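Local coordinates for OBG-type G domain-containing protein (Pyrococcus horikoshii, PDB 2E87) that binds GDP and is probably a GTP-binding protein of the Obg type, related to the nucleolar protein NOG1, with a precise cellular role still unknown, at residues F77-V82 with L160-L165; R244-I250 with E277-P282; S196-T200 with I235-I240; W100-I105 with V139-I143. One frame throughout, in Å; residues are numbered along the deposited sequence.

Interaction 1: residues F77-V82 with L160-L165; sequences FYQELV and LPVVDL
A buried tyrosine hydroxyl, that of Y78, provides the polar link in an otherwise apolar contact by donating a hydrogen bond to the backbone carbonyl of P161, with Y78 OH 2.7 Å from P161 O. The acceptor lies in the plane of the phenol ring at its edge, and the hydroxyl in turn lies in the carbonyl plane, with a C=O...donor angle of 158°. The bond fixes where the end of the Y78 ring sits against the P161 carbonyl, and a carbonyl in a loop without regular structure gains a partner. The ring also packs against L160, whose CB is 4.0 Å from Y78 CE1. Residues 77-82 belong to the short helix 76-86 of the NOG1-type helical domain, while 160-165 form the irregular linker that runs from helix 144-156 to strand 169-173, the first strand of the G domain in sequence. F77 turns its CG anti to the backbone N (chi1 171°), which sends the ring out toward the linker. There its CZ meets P161 CG at 4.1 Å, CE2 meets V163 CG2, and CD2 lies 3.8 Å from L165 CD2; the V163 and L165 side chains cross F77 at about a right angle. L81 reaches P161 tip to tip through CD1, while its CB lies 3.9 Å from L160 CD2. Beyond the linker, Y197 packs on P161 and Q217 of strand 214-220 touches V163.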
loop_
_atom_site.group_PDB
_atom_site.type_symbol
_atom_site.label_atom_id
_atom_site.label_comp_id
_atom_site.label_asym_id
_atom_site.label_seq_id
_atom_site.Cartn_x
_atom_site.Cartn_y
_atom_site.Cartn_z
ATOM N N PHE A 77 -0.872 6.499 4.237
ATOM C CA PHE A 77 -1.121 5.227 4.895
ATOM C C PHE A 77 -0.495 4.078 4.111
ATOM O O PHE A 77 0.176 3.230 4.693
ATOM C CB PHE A 77 -2.633 5.013 5.064
ATOM C CG PHE A 77 -3.008 3.643 5.547
ATOM C CD1 PHE A 77 -2.732 3.245 6.855
ATOM C CD2 PHE A 77 -3.628 2.738 4.680
ATOM C CE1 PHE A 77 -3.068 1.967 7.298
ATOM C CE2 PHE A 77 -3.968 1.453 5.114
ATOM C CZ PHE A 77 -3.685 1.068 6.434
ATOM N N TYR A 78 -0.716 4.049 2.797
ATOM C CA TYR A 78 -0.137 2.994 1.967
ATOM C C TYR A 78 1.381 3.168 1.834
ATOM O O TYR A 78 2.122 2.187 1.753
ATOM C CB TYR A 78 -0.790 2.949 0.587
ATOM C CG TYR A 78 -2.091 2.172 0.553
ATOM C CD1 TYR A 78 -2.239 1.009 1.296
ATOM C CD2 TYR A 78 -3.161 2.580 -0.235
ATOM C CE1 TYR A 78 -3.395 0.273 1.269
ATOM C CE2 TYR A 78 -4.348 1.835 -0.273
ATOM C CZ TYR A 78 -4.448 0.679 0.488
ATOM O OH TYR A 78 -5.584 -0.090 0.471
ATOM N N GLN A 79 1.851 4.407 1.820
ATOM C CA GLN A 79 3.290 4.620 1.735
ATOM C C GLN A 79 3.915 3.976 2.964
ATOM O O GLN A 79 4.956 3.328 2.900
ATOM C CB GLN A 79 3.609 6.107 1.708
ATOM C CG GLN A 79 3.407 6.727 0.347
ATOM C CD GLN A 79 3.654 8.216 0.349
ATOM O OE1 GLN A 79 4.626 8.702 0.932
ATOM N NE2 GLN A 79 2.776 8.954 -0.311
ATOM N N GLU A 80 3.245 4.131 4.091
ATOM C CA GLU A 80 3.757 3.561 5.324
ATOM C C GLU A 80 3.721 2.020 5.291
ATOM O O GLU A 80 4.712 1.358 5.603
ATOM C CB GLU A 80 2.951 4.122 6.497
ATOM C CG GLU A 80 3.706 4.240 7.775
ATOM C CD GLU A 80 5.009 4.991 7.623
ATOM O OE1 GLU A 80 5.053 6.022 6.928
ATOM O OE2 GLU A 80 6.000 4.548 8.221
ATOM N N LEU A 81 2.603 1.429 4.896
ATOM C CA LEU A 81 2.560 -0.016 4.872
ATOM C C LEU A 81 3.419 -0.619 3.766
ATOM O O LEU A 81 3.941 -1.715 3.928
ATOM C CB LEU A 81 1.123 -0.515 4.787
ATOM C CG LEU A 81 0.264 -0.203 6.013
ATOM C CD1 LEU A 81 -1.026 -0.936 5.877
ATOM C CD2 LEU A 81 0.945 -0.634 7.275
ATOM N N VAL A 82 3.564 0.081 2.645
ATOM C CA VAL A 82 4.418 -0.404 1.562
ATOM C C VAL A 82 5.847 -0.529 2.117
ATOM O O VAL A 82 6.551 -1.510 1.880
ATOM C CB VAL A 82 4.444 0.582 0.359
ATOM C CG1 VAL A 82 5.676 0.317 -0.527
ATOM C CG2 VAL A 82 3.167 0.427 -0.465
ATOM N N LEU A 160 -1.916 -5.813 1.026
ATOM C CA LEU A 160 -2.150 -4.502 1.615
ATOM C C LEU A 160 -3.578 -4.468 2.118
ATOM O O LEU A 160 -4.474 -5.026 1.505
ATOM C CB LEU A 160 -1.960 -3.386 0.590
ATOM C CG LEU A 160 -0.516 -2.990 0.300
ATOM C CD1 LEU A 160 -0.500 -1.981 -0.843
ATOM C CD2 LEU A 160 0.123 -2.416 1.559
ATOM N N PRO A 161 -3.807 -3.811 3.252
ATOM C CA PRO A 161 -5.158 -3.719 3.809
ATOM C C PRO A 161 -6.096 -3.090 2.784
ATOM O O PRO A 161 -5.838 -1.983 2.318
ATOM C CB PRO A 161 -4.980 -2.788 5.000
ATOM C CG PRO A 161 -3.549 -2.905 5.338
ATOM C CD PRO A 161 -2.860 -2.996 4.025
ATOM N N VAL A 162 -7.168 -3.791 2.432
ATOM C CA VAL A 162 -8.161 -3.264 1.486
ATOM C C VAL A 162 -9.173 -2.405 2.268
ATOM O O VAL A 162 -10.131 -2.930 2.837
ATOM C CB VAL A 162 -8.925 -4.420 0.780
ATOM C CG1 VAL A 162 -10.163 -3.880 0.054
ATOM C CG2 VAL A 162 -8.006 -5.131 -0.202
ATOM N N VAL A 163 -8.950 -1.093 2.308
ATOM C CA VAL A 163 -9.842 -0.180 3.028
ATOM C C VAL A 163 -10.019 1.144 2.297
ATOM O O VAL A 163 -9.222 1.500 1.427
ATOM C CB VAL A 163 -9.319 0.121 4.445
ATOM C CG1 VAL A 163 -9.404 -1.106 5.286
ATOM C CG2 VAL A 163 -7.896 0.595 4.377
ATOM N N ASP A 164 -11.070 1.871 2.660
ATOM C CA ASP A 164 -11.359 3.151 2.031
ATOM C C ASP A 164 -10.428 4.197 2.597
ATOM O O ASP A 164 -10.350 4.380 3.812
ATOM C CB ASP A 164 -12.818 3.564 2.285
ATOM C CG ASP A 164 -13.286 4.665 1.339
ATOM O OD1 ASP A 164 -12.645 5.739 1.316
ATOM O OD2 ASP A 164 -14.291 4.457 0.618
ATOM N N LEU A 165 -9.734 4.904 1.718
ATOM C CA LEU A 165 -8.801 5.911 2.175
ATOM C C LEU A 165 -9.252 7.358 2.056
ATOM O O LEU A 165 -8.493 8.263 2.391
ATOM C CB LEU A 165 -7.467 5.729 1.464
ATOM C CG LEU A 165 -6.874 4.338 1.669
ATOM C CD1 LEU A 165 -5.476 4.334 1.118
ATOM C CD2 LEU A 165 -6.844 3.979 3.142
#

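Interaction 2: residues R244-I250 with E277-P282; sequences RYLGNLI and EFKDLP
The chain from R244 to I250 leaves a loop to enter strand 249-254 and comes nearest residues 277-282 at two places, R244 by F278 and L249 by P282, where the CA atoms are 6.5 and 5.2 Å apart. Between these places the second segment makes a type I beta turn from F278 to L281, just after helix 264-277. I250 N donates a nearly straight hydrogen bond to P282 O (3.0 Å, N-H...O angle 171°), beginning the parallel pairing of strand 249-254 with strand 283-287 in the Obg-type G domain. CG1 of I250 lies anti to the carbonyl carbon, beside the backbone N (chi1 -74°), and the branch extends from there, which carries CD1 over one face of the F278 ring in a CH-pi contact, 4.0 Å from the ring centroid. CD1 also meets L281 CD1 at 3.9 Å. The extended R244 side chain passes F278 with CG 3.4 Å from ring atom CE2, and its guanidinium continues to the end of the helix. There R244 NH2 forms a long salt bridge with E277 OE1 at 3.7 Å, the guanidinium and carboxylate planes 63° apart. L249 CD1 packs on P282 CG, and L334 of helix 323-350 touches L249. With R244 exposed and the charged pair so far apart, direct electrostatic attraction is probably modest, whereas the buried I250 and F278 join the strand to the loop through apolar packing.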
loop_
_atom_site.group_PDB
_atom_site.type_symbol
_atom_site.label_atom_id
_atom_site.label_comp_id
_atom_site.label_asym_id
_atom_site.label_seq_id
_atom_site.Cartn_x
_atom_site.Cartn_y
_atom_site.Cartn_z
ATOM N N ARG A 244 -2.242 6.339 12.025
ATOM C CA ARG A 244 -2.308 7.797 12.164
ATOM C C ARG A 244 -2.765 8.423 10.852
ATOM O O ARG A 244 -3.413 9.479 10.846
ATOM C CB ARG A 244 -0.938 8.408 12.487
ATOM C CG ARG A 244 -0.280 7.971 13.779
ATOM C CD ARG A 244 1.067 8.689 13.954
ATOM N NE ARG A 244 1.802 8.224 15.131
ATOM C CZ ARG A 244 2.998 8.676 15.503
ATOM N NH1 ARG A 244 3.608 9.616 14.790
ATOM N NH2 ARG A 244 3.591 8.182 16.585
ATOM N N TYR A 245 -2.405 7.780 9.746
ATOM C CA TYR A 245 -2.750 8.279 8.422
ATOM C C TYR A 245 -4.091 7.801 7.867
ATOM O O TYR A 245 -4.531 8.265 6.816
ATOM C CB TYR A 245 -1.628 7.925 7.453
ATOM C CG TYR A 245 -0.295 8.457 7.909
ATOM C CD1 TYR A 245 0.802 7.623 8.028
ATOM C CD2 TYR A 245 -0.136 9.807 8.220
ATOM C CE1 TYR A 245 2.037 8.114 8.443
ATOM C CE2 TYR A 245 1.085 10.312 8.631
ATOM C CZ TYR A 245 2.170 9.461 8.741
ATOM O OH TYR A 245 3.383 9.962 9.141
ATOM N N LEU A 246 -4.726 6.872 8.569
ATOM C CA LEU A 246 -6.022 6.331 8.172
ATOM C C LEU A 246 -7.136 6.878 9.075
ATOM O O LEU A 246 -8.127 7.433 8.593
ATOM C CB LEU A 246 -5.996 4.815 8.275
ATOM C CG LEU A 246 -7.278 4.059 7.963
ATOM C CD1 LEU A 246 -7.716 4.276 6.522
ATOM C CD2 LEU A 246 -7.000 2.592 8.211
ATOM N N GLY A 247 -6.954 6.727 10.385
ATOM C CA GLY A 247 -7.947 7.181 11.343
ATOM C C GLY A 247 -8.150 8.676 11.479
ATOM O O GLY A 247 -7.201 9.448 11.433
ATOM N N ASN A 248 -9.403 9.086 11.660
ATOM C CA ASN A 248 -9.737 10.501 11.819
ATOM C C ASN A 248 -10.340 10.700 13.201
ATOM O O ASN A 248 -10.571 11.821 13.640
ATOM C CB ASN A 248 -10.738 10.916 10.744
ATOM C CG ASN A 248 -10.227 10.635 9.350
ATOM O OD1 ASN A 248 -9.304 11.291 8.882
ATOM N ND2 ASN A 248 -10.808 9.642 8.685
ATOM N N LEU A 249 -10.596 9.581 13.871
ATOM C CA LEU A 249 -11.165 9.566 15.209
ATOM C C LEU A 249 -10.870 8.220 15.861
ATOM O O LEU A 249 -11.005 7.167 15.245
ATOM C CB LEU A 249 -12.679 9.773 15.183
ATOM C CG LEU A 249 -13.342 9.540 16.550
ATOM C CD1 LEU A 249 -12.866 10.594 17.540
ATOM C CD2 LEU A 249 -14.843 9.605 16.412
ATOM N N ILE A 250 -10.465 8.264 17.113
ATOM C CA ILE A 250 -10.171 7.052 17.828
ATOM C C ILE A 250 -11.142 6.856 18.973
ATOM O O ILE A 250 -11.308 7.743 19.803
ATOM C CB ILE A 250 -8.738 7.087 18.388
ATOM C CG1 ILE A 250 -7.733 6.890 17.245
ATOM C CG2 ILE A 250 -8.575 6.028 19.451
ATOM C CD1 ILE A 250 -6.300 6.850 17.701
ATOM N N GLU A 277 0.458 8.142 21.489
ATOM C CA GLU A 277 0.977 7.844 20.163
ATOM C C GLU A 277 0.169 8.527 19.069
ATOM O O GLU A 277 0.658 8.704 17.972
ATOM C CB GLU A 277 0.978 6.335 19.919
ATOM C CG GLU A 277 2.005 5.590 20.734
ATOM C CD GLU A 277 3.422 5.852 20.257
ATOM O OE1 GLU A 277 3.784 7.031 20.054
ATOM O OE2 GLU A 277 4.179 4.875 20.088
ATOM N N PHE A 278 -1.062 8.911 19.377
ATOM C CA PHE A 278 -1.927 9.556 18.404
ATOM C C PHE A 278 -2.407 10.922 18.883
ATOM O O PHE A 278 -3.606 11.178 18.916
ATOM C CB PHE A 278 -3.148 8.665 18.105
ATOM C CG PHE A 278 -2.803 7.335 17.464
ATOM C CD1 PHE A 278 -2.525 6.214 18.243
ATOM C CD2 PHE A 278 -2.748 7.206 16.077
ATOM C CE1 PHE A 278 -2.197 4.987 17.650
ATOM C CE2 PHE A 278 -2.421 5.983 15.482
ATOM C CZ PHE A 278 -2.146 4.874 16.269
ATOM N N LYS A 279 -1.468 11.793 19.238
ATOM C CA LYS A 279 -1.776 13.140 19.733
ATOM C C LYS A 279 -2.554 14.061 18.786
ATOM O O LYS A 279 -3.200 15.013 19.244
ATOM C CB LYS A 279 -0.481 13.846 20.141
ATOM C CG LYS A 279 0.269 13.177 21.280
ATOM C CD LYS A 279 1.638 13.816 21.512
ATOM C CE LYS A 279 2.389 13.123 22.649
ATOM N NZ LYS A 279 3.829 13.531 22.720
ATOM N N ASP A 280 -2.500 13.789 17.480
ATOM C CA ASP A 280 -3.201 14.632 16.507
ATOM C C ASP A 280 -4.579 14.150 16.069
ATOM O O ASP A 280 -5.162 14.696 15.138
ATOM C CB ASP A 280 -2.338 14.853 15.268
ATOM C CG ASP A 280 -1.022 15.499 15.599
ATOM O OD1 ASP A 280 -1.031 16.610 16.187
ATOM O OD2 ASP A 280 0.020 14.889 15.278
ATOM N N LEU A 281 -5.100 13.125 16.727
ATOM C CA LEU A 281 -6.424 12.645 16.383
ATOM C C LEU A 281 -7.343 12.773 17.593
ATOM O O LEU A 281 -6.933 12.530 18.730
ATOM C CB LEU A 281 -6.385 11.174 15.955
ATOM C CG LEU A 281 -5.567 10.708 14.745
ATOM C CD1 LEU A 281 -5.723 9.208 14.623
ATOM C CD2 LEU A 281 -6.031 11.393 13.457
ATOM N N PRO A 282 -8.596 13.179 17.366
ATOM C CA PRO A 282 -9.538 13.301 18.488
ATOM C C PRO A 282 -9.884 11.918 19.040
ATOM O O PRO A 282 -9.892 10.926 18.294
ATOM C CB PRO A 282 -10.756 13.979 17.857
ATOM C CG PRO A 282 -10.632 13.608 16.372
ATOM C CD PRO A 282 -9.161 13.737 16.126
#

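Interaction 3: residues S196-T200 with I235-I240; sequences SYPFT and IEKQAI
A type II beta turn from Y197 to T200 lies against helix 234-241, the backbones coming nearest where F199 faces E236 (CA atoms 6.3 Å apart) and P198 faces A239. The contact belongs to the Obg-type G domain, a P-loop GTPase fold: the turn lies in the loop between strands 193-195 and 204-211, and the helix precedes strand 249-254. F199, with the positive backbone angles (71/22°) usual for the third residue of such a turn, directs its side chain at the helix. E236 CB sits over one face of its ring, 3.5 Å from the centroid in a CH-pi contact, and the carboxylate plane is turned well away from that of the ring. I235 instead comes in at the ring edge, its CD1 3.5 Å from F199 CZ, while A239 CB approaches F199 CD1 at 3.8 Å. The ring thus meets two consecutive residues, I235 and E236, and A239 one turn further along. Within the loop T200 OG1 donates to Y197 O at 2.7 Å, a side-chain bond that braces the turn, the backbone bond from T200 N to the same oxygen being weak. Helix 76-86 flanks the turn, with F77 beside Y197 and V84 beside F199. At the other end of the contact, Y197 OH donates to A239 O at 2.6 Å, the carbonyl oxygen lying in the plane of the phenol ring at its edge.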
loop_
_atom_site.group_PDB
_atom_site.type_symbol
_atom_site.label_atom_id
_atom_site.label_comp_id
_atom_site.label_asym_id
_atom_site.label_seq_id
_atom_site.Cartn_x
_atom_site.Cartn_y
_atom_site.Cartn_z
ATOM N N SER A 196 -6.763 -7.423 5.498
ATOM C CA SER A 196 -5.502 -8.012 5.905
ATOM C C SER A 196 -4.690 -6.899 6.519
ATOM O O SER A 196 -4.786 -5.754 6.085
ATOM C CB SER A 196 -4.758 -8.569 4.700
ATOM O OG SER A 196 -5.407 -9.728 4.216
ATOM N N TYR A 197 -3.912 -7.200 7.544
ATOM C CA TYR A 197 -3.095 -6.157 8.124
ATOM C C TYR A 197 -1.772 -6.715 8.622
ATOM O O TYR A 197 -1.738 -7.710 9.344
ATOM C CB TYR A 197 -3.827 -5.467 9.263
ATOM C CG TYR A 197 -3.322 -4.073 9.496
ATOM C CD1 TYR A 197 -3.990 -2.961 8.969
ATOM C CD2 TYR A 197 -2.156 -3.858 10.232
ATOM C CE1 TYR A 197 -3.503 -1.667 9.180
ATOM C CE2 TYR A 197 -1.665 -2.586 10.448
ATOM C CZ TYR A 197 -2.338 -1.492 9.929
ATOM O OH TYR A 197 -1.852 -0.242 10.214
ATOM N N PRO A 198 -0.658 -6.081 8.234
ATOM C CA PRO A 198 0.673 -6.531 8.654
ATOM C C PRO A 198 0.781 -6.744 10.163
ATOM O O PRO A 198 0.342 -5.903 10.947
ATOM C CB PRO A 198 1.574 -5.413 8.156
ATOM C CG PRO A 198 0.876 -4.992 6.886
ATOM C CD PRO A 198 -0.561 -4.925 7.326
ATOM N N PHE A 199 1.350 -7.878 10.563
ATOM C CA PHE A 199 1.542 -8.225 11.979
ATOM C C PHE A 199 0.282 -8.585 12.764
ATOM O O PHE A 199 0.254 -8.488 13.993
ATOM C CB PHE A 199 2.296 -7.104 12.712
ATOM C CG PHE A 199 3.646 -6.824 12.137
ATOM C CD1 PHE A 199 3.788 -5.980 11.048
ATOM C CD2 PHE A 199 4.769 -7.469 12.632
ATOM C CE1 PHE A 199 5.027 -5.783 10.455
ATOM C CE2 PHE A 199 6.014 -7.282 12.048
ATOM C CZ PHE A 199 6.146 -6.439 10.955
ATOM N N THR A 200 -0.770 -8.985 12.063
ATOM C CA THR A 200 -1.978 -9.388 12.761
ATOM C C THR A 200 -2.206 -10.840 12.401
ATOM O O THR A 200 -1.782 -11.312 11.337
ATOM C CB THR A 200 -3.241 -8.575 12.364
ATOM O OG1 THR A 200 -3.568 -8.822 10.989
ATOM C CG2 THR A 200 -3.021 -7.088 12.605
ATOM N N ILE A 235 9.569 -2.155 13.480
ATOM C CA ILE A 235 8.812 -2.362 12.258
ATOM C C ILE A 235 7.304 -2.525 12.528
ATOM O O ILE A 235 6.486 -1.787 11.972
ATOM C CB ILE A 235 9.352 -3.583 11.485
ATOM C CG1 ILE A 235 8.635 -3.705 10.142
ATOM C CG2 ILE A 235 9.203 -4.847 12.324
ATOM C CD1 ILE A 235 8.937 -5.000 9.405
ATOM N N GLU A 236 6.929 -3.476 13.381
ATOM C CA GLU A 236 5.516 -3.676 13.677
ATOM C C GLU A 236 4.981 -2.413 14.315
ATOM O O GLU A 236 3.800 -2.111 14.242
ATOM C CB GLU A 236 5.315 -4.885 14.590
ATOM C CG GLU A 236 6.288 -4.980 15.724
ATOM C CD GLU A 236 6.241 -6.334 16.394
ATOM O OE1 GLU A 236 6.416 -7.353 15.687
ATOM O OE2 GLU A 236 6.037 -6.383 17.627
ATOM N N LYS A 237 5.879 -1.658 14.916
ATOM C CA LYS A 237 5.523 -0.404 15.544
ATOM C C LYS A 237 5.152 0.588 14.428
ATOM O O LYS A 237 4.199 1.370 14.558
ATOM C CB LYS A 237 6.732 0.094 16.322
ATOM C CG LYS A 237 6.478 1.032 17.470
ATOM C CD LYS A 237 7.721 0.995 18.365
ATOM C CE LYS A 237 7.574 1.805 19.645
ATOM N NZ LYS A 237 8.788 1.645 20.517
ATOM N N GLN A 238 5.914 0.555 13.337
ATOM C CA GLN A 238 5.660 1.443 12.210
ATOM C C GLN A 238 4.319 1.053 11.569
ATOM O O GLN A 238 3.564 1.917 11.130
ATOM C CB GLN A 238 6.790 1.327 11.178
ATOM C CG GLN A 238 6.796 2.399 10.072
ATOM C CD GLN A 238 7.651 2.001 8.859
ATOM O OE1 GLN A 238 8.364 0.998 8.897
ATOM N NE2 GLN A 238 7.580 2.790 7.782
ATOM N N ALA A 239 4.035 -0.248 11.529
ATOM C CA ALA A 239 2.795 -0.769 10.954
ATOM C C ALA A 239 1.573 -0.338 11.758
ATOM O O ALA A 239 0.502 -0.062 11.200
ATOM C CB ALA A 239 2.846 -2.288 10.890
ATOM N N ILE A 240 1.744 -0.303 13.078
ATOM C CA ILE A 240 0.686 0.090 14.002
ATOM C C ILE A 240 0.481 1.587 13.906
ATOM O O ILE A 240 -0.646 2.060 13.758
ATOM C CB ILE A 240 1.069 -0.249 15.459
ATOM C CG1 ILE A 240 1.121 -1.763 15.647
ATOM C CG2 ILE A 240 0.093 0.395 16.430
ATOM C CD1 ILE A 240 1.867 -2.171 16.914
#

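Interaction 4: residues W100-I105 with V139-I143; sequences WAIRII and VLRDI
The indole of W100 leans across the neighbouring helix, its six-membered ring meeting V139, D142 and I143. W100 holds CG anti to the backbone N (chi1 169°), and this carries CZ3 to within 3.6 Å of V139 CG1. V139 crosses the indole obliquely, whereas D142 OD2 and I143 CG2 lie at its edge, near the ring plane. The carboxylate oxygen is 3.7 Å from W100 CH2, a contact with a ring carbon, and the two planes are tilted 41° to each other. V139 CG1 serves as the centre of the contact, since besides the indole it touches A101 CB at 3.9 Å and I105 CG1. The methyl of A101 points toward the partner helix, and the small residue lets V139 come close: their CA atoms are 6.3 Å apart. I143 takes the less common rotamer with CG1 lodged between the backbone N and the carbonyl carbon (chi1 66°). Its two branches then part, CD1 reaching A101 CB at 3.7 Å and CG2 going to the indole. One turn further along the first helix, I105 CD1 meets L140 CD2 at 4.3 Å. These are contacts of the antiparallel helices 88-117 and 122-142 in the NOG1-type helical bundle. I143 lies at the N-cap of helix 144-156; helix 38-67 packs behind I102 and I105, and helix 14-30 packs against L140.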
loop_
_atom_site.group_PDB
_atom_site.type_symbol
_atom_site.label_atom_id
_atom_site.label_comp_id
_atom_site.label_asym_id
_atom_site.label_seq_id
_atom_site.Cartn_x
_atom_site.Cartn_y
_atom_site.Cartn_z
ATOM N N TRP A 100 17.558 2.767 -15.243
ATOM C CA TRP A 100 18.945 2.836 -15.645
ATOM C C TRP A 100 19.190 1.873 -16.818
ATOM O O TRP A 100 19.801 2.246 -17.813
ATOM C CB TRP A 100 19.848 2.472 -14.459
ATOM C CG TRP A 100 21.285 2.262 -14.852
ATOM C CD1 TRP A 100 22.223 3.225 -15.080
ATOM C CD2 TRP A 100 21.917 1.008 -15.156
ATOM N NE1 TRP A 100 23.399 2.651 -15.512
ATOM C CE2 TRP A 100 23.236 1.292 -15.572
ATOM C CE3 TRP A 100 21.492 -0.326 -15.124
ATOM C CZ2 TRP A 100 24.134 0.292 -15.954
ATOM C CZ3 TRP A 100 22.389 -1.326 -15.507
ATOM C CH2 TRP A 100 23.694 -1.006 -15.918
ATOM N N ALA A 101 18.698 0.642 -16.705
ATOM C CA ALA A 101 18.891 -0.367 -17.745
ATOM C C ALA A 101 18.269 0.069 -19.076
ATOM O O ALA A 101 18.871 -0.104 -20.144
ATOM C CB ALA A 101 18.298 -1.702 -17.290
ATOM N N ILE A 102 17.071 0.648 -19.005
ATOM C CA ILE A 102 16.376 1.117 -20.196
ATOM C C ILE A 102 17.213 2.175 -20.888
ATOM O O ILE A 102 17.350 2.184 -22.111
ATOM C CB ILE A 102 15.014 1.733 -19.837
ATOM C CG1 ILE A 102 14.077 0.642 -19.343
ATOM C CG2 ILE A 102 14.426 2.439 -21.040
ATOM C CD1 ILE A 102 12.724 1.135 -18.925
ATOM N N ARG A 103 17.793 3.056 -20.086
ATOM C CA ARG A 103 18.605 4.149 -20.606
ATOM C C ARG A 103 19.899 3.679 -21.273
ATOM O O ARG A 103 20.209 4.099 -22.379
ATOM C CB ARG A 103 18.906 5.145 -19.474
ATOM C CG ARG A 103 18.761 6.618 -19.837
ATOM C CD ARG A 103 17.977 7.407 -18.771
ATOM N NE ARG A 103 18.367 7.077 -17.400
ATOM C CZ ARG A 103 19.612 7.129 -16.926
ATOM N NH1 ARG A 103 20.616 7.501 -17.712
ATOM N NH2 ARG A 103 19.858 6.793 -15.660
ATOM N N ILE A 104 20.652 2.806 -20.618
ATOM C CA ILE A 104 21.899 2.319 -21.198
ATOM C C ILE A 104 21.668 1.499 -22.473
ATOM O O ILE A 104 22.479 1.528 -23.401
ATOM C CB ILE A 104 22.652 1.429 -20.219
ATOM C CG1 ILE A 104 22.492 1.970 -18.804
ATOM C CG2 ILE A 104 24.114 1.379 -20.601
ATOM C CD1 ILE A 104 22.841 3.450 -18.668
ATOM N N ILE A 105 20.566 0.755 -22.509
ATOM C CA ILE A 105 20.261 -0.073 -23.669
ATOM C C ILE A 105 19.909 0.768 -24.887
ATOM O O ILE A 105 20.268 0.423 -26.014
ATOM C CB ILE A 105 19.130 -1.061 -23.340
ATOM C CG1 ILE A 105 19.703 -2.175 -22.458
ATOM C CG2 ILE A 105 18.516 -1.624 -24.605
ATOM C CD1 ILE A 105 18.660 -3.068 -21.865
ATOM N N VAL A 139 23.886 -5.999 -19.045
ATOM C CA VAL A 139 23.143 -4.938 -18.375
ATOM C C VAL A 139 21.969 -5.569 -17.633
ATOM O O VAL A 139 21.721 -5.249 -16.475
ATOM C CB VAL A 139 22.628 -3.872 -19.388
ATOM C CG1 VAL A 139 21.684 -2.895 -18.713
ATOM C CG2 VAL A 139 23.797 -3.107 -19.973
ATOM N N LEU A 140 21.271 -6.500 -18.278
ATOM C CA LEU A 140 20.122 -7.146 -17.636
ATOM C C LEU A 140 20.534 -8.009 -16.453
ATOM O O LEU A 140 19.792 -8.122 -15.469
ATOM C CB LEU A 140 19.333 -8.001 -18.640
ATOM C CG LEU A 140 18.661 -7.212 -19.761
ATOM C CD1 LEU A 140 17.926 -8.156 -20.727
ATOM C CD2 LEU A 140 17.705 -6.200 -19.116
ATOM N N ARG A 141 21.704 -8.640 -16.545
ATOM C CA ARG A 141 22.155 -9.443 -15.422
ATOM C C ARG A 141 22.572 -8.531 -14.284
ATOM O O ARG A 141 22.480 -8.916 -13.130
ATOM C CB ARG A 141 23.275 -10.403 -15.827
ATOM C CG ARG A 141 22.734 -11.505 -16.716
ATOM C CD ARG A 141 23.742 -12.568 -17.058
ATOM N NE ARG A 141 23.192 -13.529 -18.017
ATOM C CZ ARG A 141 23.640 -13.679 -19.265
ATOM N NH1 ARG A 141 24.648 -12.926 -19.703
ATOM N NH2 ARG A 141 23.089 -14.584 -20.071
ATOM N N ASP A 142 22.979 -7.308 -14.599
ATOM C CA ASP A 142 23.346 -6.377 -13.539
ATOM C C ASP A 142 22.117 -6.093 -12.654
ATOM O O ASP A 142 22.256 -5.871 -11.451
ATOM C CB ASP A 142 23.835 -5.036 -14.102
ATOM C CG ASP A 142 25.190 -5.127 -14.782
ATOM O OD1 ASP A 142 25.965 -6.049 -14.461
ATOM O OD2 ASP A 142 25.485 -4.250 -15.628
ATOM N N ILE A 143 20.920 -6.090 -13.251
ATOM C CA ILE A 143 19.706 -5.813 -12.478
ATOM C C ILE A 143 18.817 -7.021 -12.181
ATOM O O ILE A 143 17.714 -6.847 -11.665
ATOM C CB ILE A 143 18.801 -4.736 -13.161
ATOM C CG1 ILE A 143 18.242 -5.273 -14.470
ATOM C CG2 ILE A 143 19.581 -3.457 -13.406
ATOM C CD1 ILE A 143 17.128 -4.419 -15.036
#

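Interactions 1, 2 and 3 cluster where the helical domain meets the G domain, their centres 11 to 16 Å apart. Interaction 4 stands off in the helical bundle, its centre 31 Å from that of interaction 1 and 43 Å from that of interaction 2. Along the chain, interaction 4 is nested within the loop closed by interaction 1, and interactions 3 and 2 follow in turn. Helix 76-86 ties the three together: F77 packs on L246 and on Y197, and E80 probably hydrogen-bonds Q238. Linker 160-165 joins the bundle to the GDP-binding domain, and interactions 1 to 3 lie at or beside this junction.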